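PDB 5IKY: oxalate biosynthetic component 1 from Burkholderia thailandensis, which produces oxalate in quorum-sensing-dependent oxalogenesis, as a bifunctional enzyme that combines serine hydrolase and lyase activities. Local coordinates for residues V345-E350 / S366-A371; S936-A941 / L971-S976; A1030-D1035 / G1055-D1060. One frame throughout, in Å; residues are numbered along the deposited sequence.

Contact 1 (V345-E350 / S366-A371); sequences VRPEIE and SPLVKA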
ATOM      1  N   VAL A 345     -13.672 -14.904  14.343  1.00 46.73           N
ATOM      2  CA  VAL A 345     -13.221 -15.399  13.053  1.00 39.50           C
ATOM      3  C   VAL A 345     -14.387 -15.927  12.218  1.00 51.46           C
ATOM      4  O   VAL A 345     -15.214 -16.697  12.701  1.00 42.84           O
ATOM      5  CB  VAL A 345     -12.168 -16.508  13.225  1.00 43.20           C
ATOM      6  CG1 VAL A 345     -11.676 -16.995  11.871  1.00 36.94           C
ATOM      7  CG2 VAL A 345     -11.010 -16.004  14.070  1.00 35.66           C
ATOM      8  N   ARG A 346     -14.447 -15.490  10.964  1.00 35.81           N
ATOM      9  CA  ARG A 346     -15.437 -15.971  10.011  1.00 42.74           C
ATOM     10  C   ARG A 346     -14.858 -17.132   9.215  1.00 42.92           C
ATOM     11  O   ARG A 346     -13.767 -17.024   8.668  1.00 48.68           O
ATOM     12  CB  ARG A 346     -15.862 -14.842   9.070  1.00 44.50           C
ATOM     13  CG  ARG A 346     -16.887 -15.236   8.016  1.00 41.65           C
ATOM     14  CD  ARG A 346     -18.283 -14.797   8.423  1.00 39.00           C
ATOM     15  NE  ARG A 346     -18.326 -13.389   8.815  1.00 48.70           N
ATOM     16  CZ  ARG A 346     -18.628 -12.386   7.996  1.00 36.58           C
ATOM     17  NH1 ARG A 346     -18.637 -11.141   8.451  1.00 36.49           N
ATOM     18  NH2 ARG A 346     -18.928 -12.621   6.725  1.00 44.97           N
ATOM     19  N   PRO A 347     -15.579 -18.257   9.155  1.00 42.63           N
ATOM     20  CA  PRO A 347     -15.049 -19.378   8.372  1.00 42.29           C
ATOM     21  C   PRO A 347     -15.106 -19.113   6.872  1.00 38.06           C
ATOM     22  O   PRO A 347     -15.997 -18.404   6.409  1.00 50.57           O
ATOM     23  CB  PRO A 347     -15.974 -20.539   8.750  1.00 46.00           C
ATOM     24  CG  PRO A 347     -17.247 -19.886   9.154  1.00 38.61           C
ATOM     25  CD  PRO A 347     -16.853 -18.589   9.811  1.00 43.64           C
ATOM     26  N   GLU A 348     -14.150 -19.660   6.128  1.00 48.19           N
ATOM     27  CA  GLU A 348     -14.274 -19.727   4.679  1.00 41.51           C
ATOM     28  C   GLU A 348     -14.400 -21.180   4.281  1.00 50.81           C
ATOM     29  O   GLU A 348     -13.494 -21.981   4.518  1.00 50.73           O
ATOM     30  CB  GLU A 348     -13.083 -19.098   3.966  1.00 40.54           C
ATOM     31  CG  GLU A 348     -13.269 -18.999   2.459  1.00 61.29           C
ATOM     32  CD  GLU A 348     -11.984 -18.659   1.730  1.00 84.17           C
ATOM     33  OE1 GLU A 348     -10.915 -19.165   2.132  1.00 86.01           O
ATOM     34  OE2 GLU A 348     -12.046 -17.875   0.757  1.00 85.30           O
ATOM     35  N   ILE A 349     -15.530 -21.523   3.680  1.00 50.11           N
ATOM     36  CA  ILE A 349     -15.780 -22.904   3.312  1.00 48.07           C
ATOM     37  C   ILE A 349     -14.941 -23.288   2.108  1.00 51.69           C
ATOM     38  O   ILE A 349     -15.173 -22.808   0.999  1.00 44.51           O
ATOM     39  CB  ILE A 349     -17.261 -23.149   2.998  1.00 53.60           C
ATOM     40  CG1 ILE A 349     -18.151 -22.363   3.967  1.00 51.57           C
ATOM     41  CG2 ILE A 349     -17.567 -24.638   3.032  1.00 44.76           C
ATOM     42  CD1 ILE A 349     -17.958 -22.731   5.414  1.00 62.20           C
ATOM     43  N   GLU A 350     -13.955 -24.147   2.331  1.00 41.69           N
ATOM     44  CA  GLU A 350     -13.166 -24.677   1.233  1.00 45.32           C
ATOM     45  C   GLU A 350     -13.939 -25.825   0.599  1.00 47.37           C
ATOM     46  O   GLU A 350     -14.016 -26.918   1.157  1.00 52.41           O
ATOM     47  CB  GLU A 350     -11.791 -25.134   1.718  1.00 51.75           C
ATOM     48  CG  GLU A 350     -11.049 -24.083   2.531  1.00 61.80           C
ATOM     49  CD  GLU A 350      -9.577 -23.994   2.175  1.00100.42           C
ATOM     50  OE1 GLU A 350      -8.791 -24.832   2.666  1.00 93.95           O
ATOM     51  OE2 GLU A 350      -9.204 -23.078   1.409  1.00108.48           O
ATOM     52  N   SER A 366     -27.449 -24.205   8.899  1.00 51.30           N
ATOM     53  CA  SER A 366     -27.767 -23.332  10.023  1.00 63.21           C
ATOM     54  C   SER A 366     -26.526 -22.933  10.850  1.00 52.65           C
ATOM     55  O   SER A 366     -26.351 -21.751  11.139  1.00 56.01           O
ATOM     56  CB  SER A 366     -28.831 -23.987  10.917  1.00 43.65           C
ATOM     57  OG  SER A 366     -28.985 -23.276  12.129  1.00 69.81           O
ATOM     58  N   PRO A 367     -25.664 -23.898  11.236  1.00 46.49           N
ATOM     59  CA  PRO A 367     -24.470 -23.477  11.986  1.00 54.47           C
ATOM     60  C   PRO A 367     -23.564 -22.493  11.240  1.00 56.32           C
ATOM     61  O   PRO A 367     -22.909 -21.667  11.880  1.00 60.17           O
ATOM     62  CB  PRO A 367     -23.728 -24.796  12.229  1.00 41.37           C
ATOM     63  CG  PRO A 367     -24.801 -25.821  12.243  1.00 47.34           C
ATOM     64  CD  PRO A 367     -25.778 -25.370  11.196  1.00 46.42           C
ATOM     65  N   LEU A 368     -23.528 -22.578   9.913  1.00 49.31           N
ATOM     66  CA  LEU A 368     -22.677 -21.696   9.117  1.00 43.82           C
ATOM     67  C   LEU A 368     -23.253 -20.287   9.010  1.00 44.25           C
ATOM     68  O   LEU A 368     -22.510 -19.306   9.019  1.00 50.10           O
ATOM     69  CB  LEU A 368     -22.460 -22.278   7.721  1.00 47.86           C
ATOM     70  CG  LEU A 368     -21.485 -23.455   7.673  1.00 40.10           C
ATOM     71  CD1 LEU A 368     -21.353 -23.993   6.258  1.00 45.88           C
ATOM     72  CD2 LEU A 368     -20.133 -23.028   8.226  1.00 43.88           C
ATOM     73  N   VAL A 369     -24.574 -20.190   8.901  1.00 52.09           N
ATOM     74  CA  VAL A 369     -25.235 -18.890   8.907  1.00 47.42           C
ATOM     75  C   VAL A 369     -24.995 -18.215  10.252  1.00 58.98           C
ATOM     76  O   VAL A 369     -24.623 -17.041  10.315  1.00 43.24           O
ATOM     77  CB  VAL A 369     -26.747 -19.013   8.640  1.00 50.90           C
ATOM     78  CG1 VAL A 369     -27.463 -17.725   9.001  1.00 40.79           C
ATOM     79  CG2 VAL A 369     -27.000 -19.381   7.186  1.00 41.25           C
ATOM     80  N   LYS A 370     -25.179 -18.981  11.324  1.00 43.77           N
ATOM     81  CA  LYS A 370     -24.942 -18.500  12.684  1.00 44.12           C
ATOM     82  C   LYS A 370     -23.498 -18.039  12.879  1.00 46.41           C
ATOM     83  O   LYS A 370     -23.216 -17.198  13.734  1.00 56.60           O
ATOM     84  CB  LYS A 370     -25.289 -19.593  13.701  1.00 40.60           C
ATOM     85  CG  LYS A 370     -25.171 -19.162  15.154  1.00 59.78           C
ATOM     86  CD  LYS A 370     -25.300 -20.348  16.099  1.00 66.61           C
ATOM     87  CE  LYS A 370     -25.064 -19.932  17.543  1.00 77.57           C
ATOM     88  NZ  LYS A 370     -25.073 -21.094  18.473  1.00 79.66           N
ATOM     89  N   ALA A 371     -22.589 -18.584  12.078  1.00 46.33           N
ATOM     90  CA  ALA A 371     -21.174 -18.242  12.179  1.00 38.05           C
ATOM     91  C   ALA A 371     -20.878 -16.863  11.589  1.00 58.14           C
ATOM     92  O   ALA A 371     -19.758 -16.363  11.702  1.00 41.50           O
ATOM     93  CB  ALA A 371     -20.320 -19.303  11.491  1.00 38.03           C
TER
HETATM   94  O   HOH W   1     -17.956 -17.047  13.601  1.00 36.89           O
HETATM   95  O   HOH W   2     -17.869 -13.546  11.681  1.00 51.19           O
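L368 meets I349 and, more loosely, P347, as helix 366-370 packs against strand 346-350. Its side chain leaves beside the backbone N (chi1 -75°) and carries both methyls toward the strand. There L368 CD2 comes 3.6 Å from I349 CD1, and L368 CD1 lies 3.7 Å from the same I349 atom, so the two residues meet tip to tip. Branched aliphatic chains suit this buried, purely apolar spot. Three residues on, A371 presses its methyl against a proline ring, with A371 CB 3.9 Å from P347 CG. The small side chain lets the backbone come close, and P347 brings a rigid apolar ring to the methyl, while R346 and E348 bond through their backbones to A311 of strand 310-313. The carbonyl of A371 is held by water: water 1 donates to A371 O at 2.7 Å and to V345 O at 2.9 Å, bridging the residue before the strand to the loop residue A371. A second water accepts from R346 NE at 2.9 Å, in the guanidinium plane, and gives only a weak bond to A371 O. R346 also reaches L525 O through NH1. The helix leads on to strand 375-380, parallel to and paired with 346-351. Strand, helical connection and strand thus form a beta-alpha-beta crossover, consistent with the TIM-barrel family of this region.

Contact 2 (S936-A941 / L971-S976); sequences SGIATA and LVSFGS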
ATOM      1  N   SER A 936      -4.539  25.244   3.849  1.00 75.06           N
ATOM      2  CA  SER A 936      -5.883  25.802   3.959  1.00 77.21           C
ATOM      3  C   SER A 936      -6.060  27.031   3.074  1.00 80.92           C
ATOM      4  O   SER A 936      -7.114  27.665   3.088  1.00 77.91           O
ATOM      5  CB  SER A 936      -6.194  26.160   5.414  1.00 58.53           C
ATOM      6  OG  SER A 936      -5.192  27.008   5.953  1.00 78.35           O
ATOM      7  N   GLY A 937      -5.023  27.359   2.309  1.00 90.06           N
ATOM      8  CA  GLY A 937      -5.046  28.520   1.438  1.00 80.86           C
ATOM      9  C   GLY A 937      -6.146  28.462   0.397  1.00 73.36           C
ATOM     10  O   GLY A 937      -6.766  29.477   0.079  1.00 66.66           O
ATOM     11  N   ILE A 938      -6.396  27.269  -0.133  1.00 61.11           N
ATOM     12  CA  ILE A 938      -7.432  27.091  -1.143  1.00 70.06           C
ATOM     13  C   ILE A 938      -8.820  27.347  -0.546  1.00 79.50           C
ATOM     14  O   ILE A 938      -9.740  27.769  -1.248  1.00 83.37           O
ATOM     15  CB  ILE A 938      -7.371  25.674  -1.771  1.00 84.06           C
ATOM     16  CG1 ILE A 938      -8.359  25.553  -2.934  1.00 75.83           C
ATOM     17  CG2 ILE A 938      -7.626  24.598  -0.724  1.00 84.63           C
ATOM     18  CD1 ILE A 938      -8.161  26.597  -4.007  1.00 68.09           C
ATOM     19  N   ALA A 939      -8.957  27.113   0.755  1.00 65.10           N
ATOM     20  CA  ALA A 939     -10.219  27.355   1.447  1.00 70.38           C
ATOM     21  C   ALA A 939     -10.462  28.850   1.620  1.00 79.51           C
ATOM     22  O   ALA A 939     -11.562  29.344   1.368  1.00 76.70           O
ATOM     23  CB  ALA A 939     -10.229  26.659   2.797  1.00 60.76           C
ATOM     24  N   THR A 940      -9.426  29.559   2.055  1.00 67.89           N
ATOM     25  CA  THR A 940      -9.499  31.003   2.241  1.00 73.29           C
ATOM     26  C   THR A 940      -9.830  31.688   0.919  1.00 81.01           C
ATOM     27  O   THR A 940     -10.596  32.650   0.880  1.00 93.62           O
ATOM     28  CB  THR A 940      -8.175  31.566   2.806  1.00 85.15           C
ATOM     29  OG1 THR A 940      -7.914  30.988   4.091  1.00 80.77           O
ATOM     30  CG2 THR A 940      -8.245  33.081   2.943  1.00 80.18           C
ATOM     31  N   ALA A 941      -9.258  31.166  -0.162  1.00 84.49           N
ATOM     32  CA  ALA A 941      -9.468  31.717  -1.497  1.00 81.46           C
ATOM     33  C   ALA A 941     -10.926  31.626  -1.933  1.00 81.33           C
ATOM     34  O   ALA A 941     -11.504  32.609  -2.396  1.00 89.90           O
ATOM     35  CB  ALA A 941      -8.579  31.005  -2.497  1.00 66.28           C
ATOM     36  N   LEU A 971      -5.276  30.921  -9.738  1.00 83.57           N
ATOM     37  CA  LEU A 971      -4.910  30.244  -8.500  1.00 90.18           C
ATOM     38  C   LEU A 971      -4.039  29.012  -8.725  1.00 90.28           C
ATOM     39  O   LEU A 971      -4.388  28.122  -9.500  1.00 89.47           O
ATOM     40  CB  LEU A 971      -6.167  29.838  -7.734  1.00100.22           C
ATOM     41  CG  LEU A 971      -6.359  30.456  -6.352  1.00103.59           C
ATOM     42  CD1 LEU A 971      -7.690  30.011  -5.780  1.00110.02           C
ATOM     43  CD2 LEU A 971      -5.215  30.063  -5.432  1.00 99.28           C
ATOM     44  N   VAL A 972      -2.904  28.966  -8.037  1.00 82.70           N
ATOM     45  CA  VAL A 972      -2.058  27.780  -8.033  1.00 81.68           C
ATOM     46  C   VAL A 972      -1.925  27.262  -6.604  1.00 80.13           C
ATOM     47  O   VAL A 972      -1.333  27.921  -5.748  1.00 81.04           O
ATOM     48  CB  VAL A 972      -0.661  28.063  -8.612  1.00 87.75           C
ATOM     49  CG1 VAL A 972       0.196  26.807  -8.555  1.00 70.46           C
ATOM     50  CG2 VAL A 972      -0.769  28.581 -10.039  1.00 81.83           C
ATOM     51  N   SER A 973      -2.482  26.084  -6.350  1.00 77.56           N
ATOM     52  CA  SER A 973      -2.525  25.539  -4.999  1.00 77.01           C
ATOM     53  C   SER A 973      -1.632  24.311  -4.847  1.00 72.03           C
ATOM     54  O   SER A 973      -1.775  23.329  -5.575  1.00 76.72           O
ATOM     55  CB  SER A 973      -3.968  25.186  -4.618  1.00 77.61           C
ATOM     56  OG  SER A 973      -4.050  24.716  -3.284  1.00 74.70           O
ATOM     57  N   PHE A 974      -0.705  24.377  -3.895  1.00 68.13           N
ATOM     58  CA  PHE A 974       0.131  23.233  -3.554  1.00 68.87           C
ATOM     59  C   PHE A 974      -0.343  22.618  -2.245  1.00 77.63           C
ATOM     60  O   PHE A 974      -0.291  23.256  -1.191  1.00 76.10           O
ATOM     61  CB  PHE A 974       1.602  23.641  -3.450  1.00 81.00           C
ATOM     62  CG  PHE A 974       2.216  24.040  -4.761  1.00 84.14           C
ATOM     63  CD1 PHE A 974       2.226  25.367  -5.163  1.00 66.65           C
ATOM     64  CD2 PHE A 974       2.782  23.088  -5.592  1.00 80.56           C
ATOM     65  CE1 PHE A 974       2.790  25.735  -6.370  1.00 73.22           C
ATOM     66  CE2 PHE A 974       3.346  23.449  -6.801  1.00 85.16           C
ATOM     67  CZ  PHE A 974       3.351  24.775  -7.191  1.00 79.74           C
ATOM     68  N   GLY A 975      -0.809  21.377  -2.318  1.00 76.86           N
ATOM     69  CA  GLY A 975      -1.359  20.705  -1.157  1.00 66.25           C
ATOM     70  C   GLY A 975      -2.677  21.321  -0.735  1.00 69.75           C
ATOM     71  O   GLY A 975      -2.766  21.962   0.312  1.00 70.43           O
ATOM     72  N   SER A 976      -3.705  21.135  -1.557  1.00 64.73           N
ATOM     73  CA  SER A 976      -5.034  21.640  -1.240  1.00 61.61           C
ATOM     74  C   SER A 976      -5.663  20.829  -0.112  1.00 59.78           C
ATOM     75  O   SER A 976      -5.968  19.649  -0.279  1.00 65.24           O
ATOM     76  CB  SER A 976      -5.931  21.614  -2.477  1.00 62.69           C
ATOM     77  OG  SER A 976      -5.387  22.409  -3.513  1.00 68.60           O
TER
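I938 and L971 bring helix 937-941 onto strand 971-973 without any hydrogen bond between them. The isoleucine does most of the work because its branches separate. Its CG1 stands anti to the backbone N (chi1 -174°), and the bend that follows carries I938 CD1 to 3.9 Å from L971 CD1, the two side chains crossing obliquely. CG2 is left in the crowded position between N and the carbonyl carbon, from which it meets the other end of the segment, I938 CG2 lying 3.9 Å from S976 CB. L971 has an unusual first torsion, -118°, away from the staggered positions. L971 CD1 touches both I938 CD1 and A941 CB, the latter at 3.5 Å, where a bare methyl suits the tight approach. The hydroxyl of S973, anti to its own N, passes 3.8 Å from I938 CB but spends its proton elsewhere: S973 OG donates to S976 OG at 2.7 Å, bridging the corner at F974 and G975. Glycine suits that corner through its positive phi. S976 OG is further bonded to D991 OD1, so the polar atoms beside the isoleucine are paired. The axes of the short segments 937-941 and 971-973 run roughly antiparallel, at 153°. Strand 929-935, helix 937-955 and strand 969-976 form a beta-alpha-beta unit of the alpha/beta-hydrolase sheet, the strands being parallel neighbours. Strand 988-992 flanks 969-976 beyond, its V989 touching I938, while helix 849-860 packs against A939.

Contact 3 (A1030-D1035 / G1055-D1060); sequences ADYRYD and GVFLLD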
ATOM      1  N   ALA A1030      16.600  13.237  -2.827  1.00127.06           N
ATOM      2  CA  ALA A1030      16.610  14.665  -3.137  1.00109.61           C
ATOM      3  C   ALA A1030      16.504  14.930  -4.638  1.00113.94           C
ATOM      4  O   ALA A1030      16.150  16.032  -5.058  1.00112.60           O
ATOM      5  CB  ALA A1030      17.869  15.315  -2.577  1.00 98.20           C
ATOM      6  N   ASP A1031      16.812  13.916  -5.440  1.00115.80           N
ATOM      7  CA  ASP A1031      16.759  14.043  -6.892  1.00120.29           C
ATOM      8  C   ASP A1031      15.335  13.897  -7.418  1.00114.43           C
ATOM      9  O   ASP A1031      15.029  14.324  -8.532  1.00121.78           O
ATOM     10  CB  ASP A1031      17.661  12.998  -7.553  1.00121.15           C
ATOM     11  CG  ASP A1031      19.119  13.158  -7.171  1.00116.29           C
ATOM     12  OD1 ASP A1031      19.562  14.308  -6.971  1.00121.73           O
ATOM     13  OD2 ASP A1031      19.821  12.130  -7.068  1.00116.08           O
ATOM     14  N   TYR A1032      14.473  13.296  -6.605  1.00107.70           N
ATOM     15  CA  TYR A1032      13.119  12.942  -7.024  1.00101.06           C
ATOM     16  C   TYR A1032      12.273  14.129  -7.483  1.00 93.53           C
ATOM     17  O   TYR A1032      12.206  15.161  -6.815  1.00 94.52           O
ATOM     18  CB  TYR A1032      12.390  12.218  -5.890  1.00 96.02           C
ATOM     19  CG  TYR A1032      10.899  12.105  -6.116  1.00 92.99           C
ATOM     20  CD1 TYR A1032      10.383  11.190  -7.026  1.00 87.47           C
ATOM     21  CD2 TYR A1032      10.007  12.918  -5.425  1.00 82.69           C
ATOM     22  CE1 TYR A1032       9.020  11.087  -7.240  1.00 86.13           C
ATOM     23  CE2 TYR A1032       8.646  12.823  -5.635  1.00 77.94           C
ATOM     24  CZ  TYR A1032       8.157  11.904  -6.542  1.00 79.36           C
ATOM     25  OH  TYR A1032       6.801  11.804  -6.753  1.00 76.44           O
ATOM     26  N   ARG A1033      11.630  13.955  -8.633  1.00 93.09           N
ATOM     27  CA  ARG A1033      10.623  14.887  -9.126  1.00 98.82           C
ATOM     28  C   ARG A1033       9.401  14.101  -9.589  1.00105.46           C
ATOM     29  O   ARG A1033       9.540  13.014 -10.150  1.00120.12           O
ATOM     30  CB  ARG A1033      11.166  15.739 -10.275  1.00 84.07           C
ATOM     31  CG  ARG A1033      12.261  16.722  -9.899  1.00 89.01           C
ATOM     32  CD  ARG A1033      12.711  17.491 -11.134  1.00119.47           C
ATOM     33  NE  ARG A1033      13.740  18.483 -10.842  1.00140.30           N
ATOM     34  CZ  ARG A1033      15.040  18.215 -10.772  1.00143.31           C
ATOM     35  NH1 ARG A1033      15.475  16.976 -10.968  1.00158.57           N
ATOM     36  NH2 ARG A1033      15.905  19.183 -10.504  1.00112.33           N
ATOM     37  N   TYR A1034       8.206  14.639  -9.362  1.00 89.63           N
ATOM     38  CA  TYR A1034       6.993  13.952  -9.797  1.00 88.58           C
ATOM     39  C   TYR A1034       6.612  14.345 -11.228  1.00 92.70           C
ATOM     40  O   TYR A1034       5.553  14.922 -11.467  1.00 82.46           O
ATOM     41  CB  TYR A1034       5.827  14.216  -8.825  1.00 81.56           C
ATOM     42  CG  TYR A1034       5.592  15.665  -8.434  1.00 80.89           C
ATOM     43  CD1 TYR A1034       6.302  16.251  -7.391  1.00 87.62           C
ATOM     44  CD2 TYR A1034       4.634  16.436  -9.083  1.00 78.56           C
ATOM     45  CE1 TYR A1034       6.082  17.569  -7.026  1.00 80.54           C
ATOM     46  CE2 TYR A1034       4.407  17.750  -8.724  1.00 73.41           C
ATOM     47  CZ  TYR A1034       5.135  18.313  -7.697  1.00 83.31           C
ATOM     48  OH  TYR A1034       4.914  19.623  -7.339  1.00 78.80           O
ATOM     49  N   ASP A1035       7.486  14.017 -12.178  1.00 87.06           N
ATOM     50  CA  ASP A1035       7.215  14.253 -13.595  1.00 91.74           C
ATOM     51  C   ASP A1035       6.084  13.360 -14.089  1.00 95.03           C
ATOM     52  O   ASP A1035       5.327  13.738 -14.986  1.00 88.88           O
ATOM     53  CB  ASP A1035       8.462  14.007 -14.443  1.00108.78           C
ATOM     54  CG  ASP A1035       9.739  14.438 -13.753  1.00125.80           C
ATOM     55  OD1 ASP A1035       9.779  15.565 -13.223  1.00137.44           O
ATOM     56  OD2 ASP A1035      10.718  13.661 -13.764  1.00127.92           O
ATOM     57  N   GLY A1055      -1.266  11.272  -9.158  1.00 80.63           N
ATOM     58  CA  GLY A1055      -0.066  10.463  -9.036  1.00 74.12           C
ATOM     59  C   GLY A1055       1.060  11.182  -8.322  1.00 84.20           C
ATOM     60  O   GLY A1055       2.157  10.644  -8.173  1.00 92.09           O
ATOM     61  N   VAL A1056       0.788  12.405  -7.882  1.00 80.70           N
ATOM     62  CA  VAL A1056       1.778  13.190  -7.160  1.00 79.75           C
ATOM     63  C   VAL A1056       2.027  12.595  -5.779  1.00 79.13           C
ATOM     64  O   VAL A1056       1.088  12.245  -5.065  1.00 74.56           O
ATOM     65  CB  VAL A1056       1.338  14.662  -7.007  1.00 80.83           C
ATOM     66  CG1 VAL A1056       2.399  15.467  -6.270  1.00 69.17           C
ATOM     67  CG2 VAL A1056       1.050  15.278  -8.368  1.00 72.91           C
ATOM     68  N   PHE A1057       3.299  12.463  -5.417  1.00 77.04           N
ATOM     69  CA  PHE A1057       3.668  12.093  -4.057  1.00 79.91           C
ATOM     70  C   PHE A1057       5.021  12.705  -3.716  1.00 78.37           C
ATOM     71  O   PHE A1057       5.776  13.093  -4.606  1.00 88.03           O
ATOM     72  CB  PHE A1057       3.690  10.570  -3.880  1.00 78.75           C
ATOM     73  CG  PHE A1057       4.747   9.871  -4.689  1.00 76.92           C
ATOM     74  CD1 PHE A1057       4.487   9.458  -5.985  1.00 73.98           C
ATOM     75  CD2 PHE A1057       5.995   9.609  -4.144  1.00 74.66           C
ATOM     76  CE1 PHE A1057       5.456   8.809  -6.728  1.00 82.10           C
ATOM     77  CE2 PHE A1057       6.968   8.963  -4.882  1.00 78.05           C
ATOM     78  CZ  PHE A1057       6.698   8.563  -6.176  1.00 79.96           C
ATOM     79  N   LEU A1058       5.319  12.801  -2.425  1.00 63.76           N
ATOM     80  CA  LEU A1058       6.547  13.441  -1.977  1.00 75.20           C
ATOM     81  C   LEU A1058       7.379  12.504  -1.113  1.00 83.56           C
ATOM     82  O   LEU A1058       6.879  11.928  -0.147  1.00100.09           O
ATOM     83  CB  LEU A1058       6.230  14.720  -1.199  1.00 79.62           C
ATOM     84  CG  LEU A1058       5.300  15.723  -1.884  1.00 76.69           C
ATOM     85  CD1 LEU A1058       5.065  16.931  -0.989  1.00 73.28           C
ATOM     86  CD2 LEU A1058       5.864  16.149  -3.232  1.00 72.90           C
ATOM     87  N   LEU A1059       8.651  12.359  -1.465  1.00 78.78           N
ATOM     88  CA  LEU A1059       9.566  11.533  -0.688  1.00 72.80           C
ATOM     89  C   LEU A1059      10.141  12.321   0.481  1.00 74.90           C
ATOM     90  O   LEU A1059      10.341  13.532   0.384  1.00 78.51           O
ATOM     91  CB  LEU A1059      10.696  11.003  -1.571  1.00 74.43           C
ATOM     92  CG  LEU A1059      10.314   9.944  -2.610  1.00 82.39           C
ATOM     93  CD1 LEU A1059      11.553   9.424  -3.326  1.00 72.65           C
ATOM     94  CD2 LEU A1059       9.543   8.802  -1.960  1.00 77.64           C
ATOM     95  N   ASP A1060      10.398  11.632   1.589  1.00 76.07           N
ATOM     96  CA  ASP A1060      11.060  12.257   2.726  1.00 82.83           C
ATOM     97  C   ASP A1060      12.556  11.954   2.667  1.00 90.31           C
ATOM     98  O   ASP A1060      13.052  11.469   1.650  1.00 90.32           O
ATOM     99  CB  ASP A1060      10.444  11.781   4.049  1.00 87.60           C
ATOM    100  CG  ASP A1060      10.859  10.367   4.426  1.00 91.53           C
ATOM    101  OD1 ASP A1060      11.250   9.594   3.529  1.00103.75           O
ATOM    102  OD2 ASP A1060      10.782  10.025   5.625  1.00103.85           O
TER
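Y1032 and Y1034 pack on V1056 to L1059 at the open end of a beta-hairpin, strands 1038-1043 and 1049-1054 at the edge of the alpha/beta-hydrolase sheet; one segment leads into it, the other leaves it. One hydrogen bond joins the two segments: Y1032 OH donates to F1057 O at 2.7 Å, from 38° out of the carbonyl plane. Aromatic packing reinforces it. The Y1032 and F1057 rings form an offset stack, centroids 4.8 Å apart and planes at 29°, in which the phenol oxygen lies over the centre of the F1057 face. Tyrosine suits this place because its ring stacks while its hydroxyl bonds. Apolar contacts close the flanks. L1059 CG lies over one face of the Y1032 ring, toward its rim, 4.1 Å from Y1032 CD2, and L1058 CD2 runs alongside Y1034, 4.1 Å from Y1034 CE1. Y1034 is the centre of an inverse gamma turn, and its CG sits between backbone N and carbonyl carbon (chi1 48°), which sets the ring over V1056. Its hydroxyl is bonded to Y1074 O in helix 1071-1076. A CH-pi contact completes the set: V1056 CG1 stands 3.8 Å from the Y1034 ring centroid, above the middle of the face.

The three contacts follow one another along the chain without interleaving, and they divide between two regions. Contact 1 belongs to the beta-keto acid cleavage range; its nearest atoms are about 34 Å from those of contact 2 and about 32 Å from those of contact 3. The side chain of I349 lies about 12 Å from the magnesium ion, beyond direct coordination; H227 and E477 bind that ion. Contacts 2 and 3 share the C-terminal hydrolase range, with centres about 20 Å apart, and they touch by packing, F974 CE2 lying 4.2 Å from Y1034 OH. Contact 2 joins a helix to an inner strand of the mixed sheet, whereas contact 3 ties together loops at its hairpin edge.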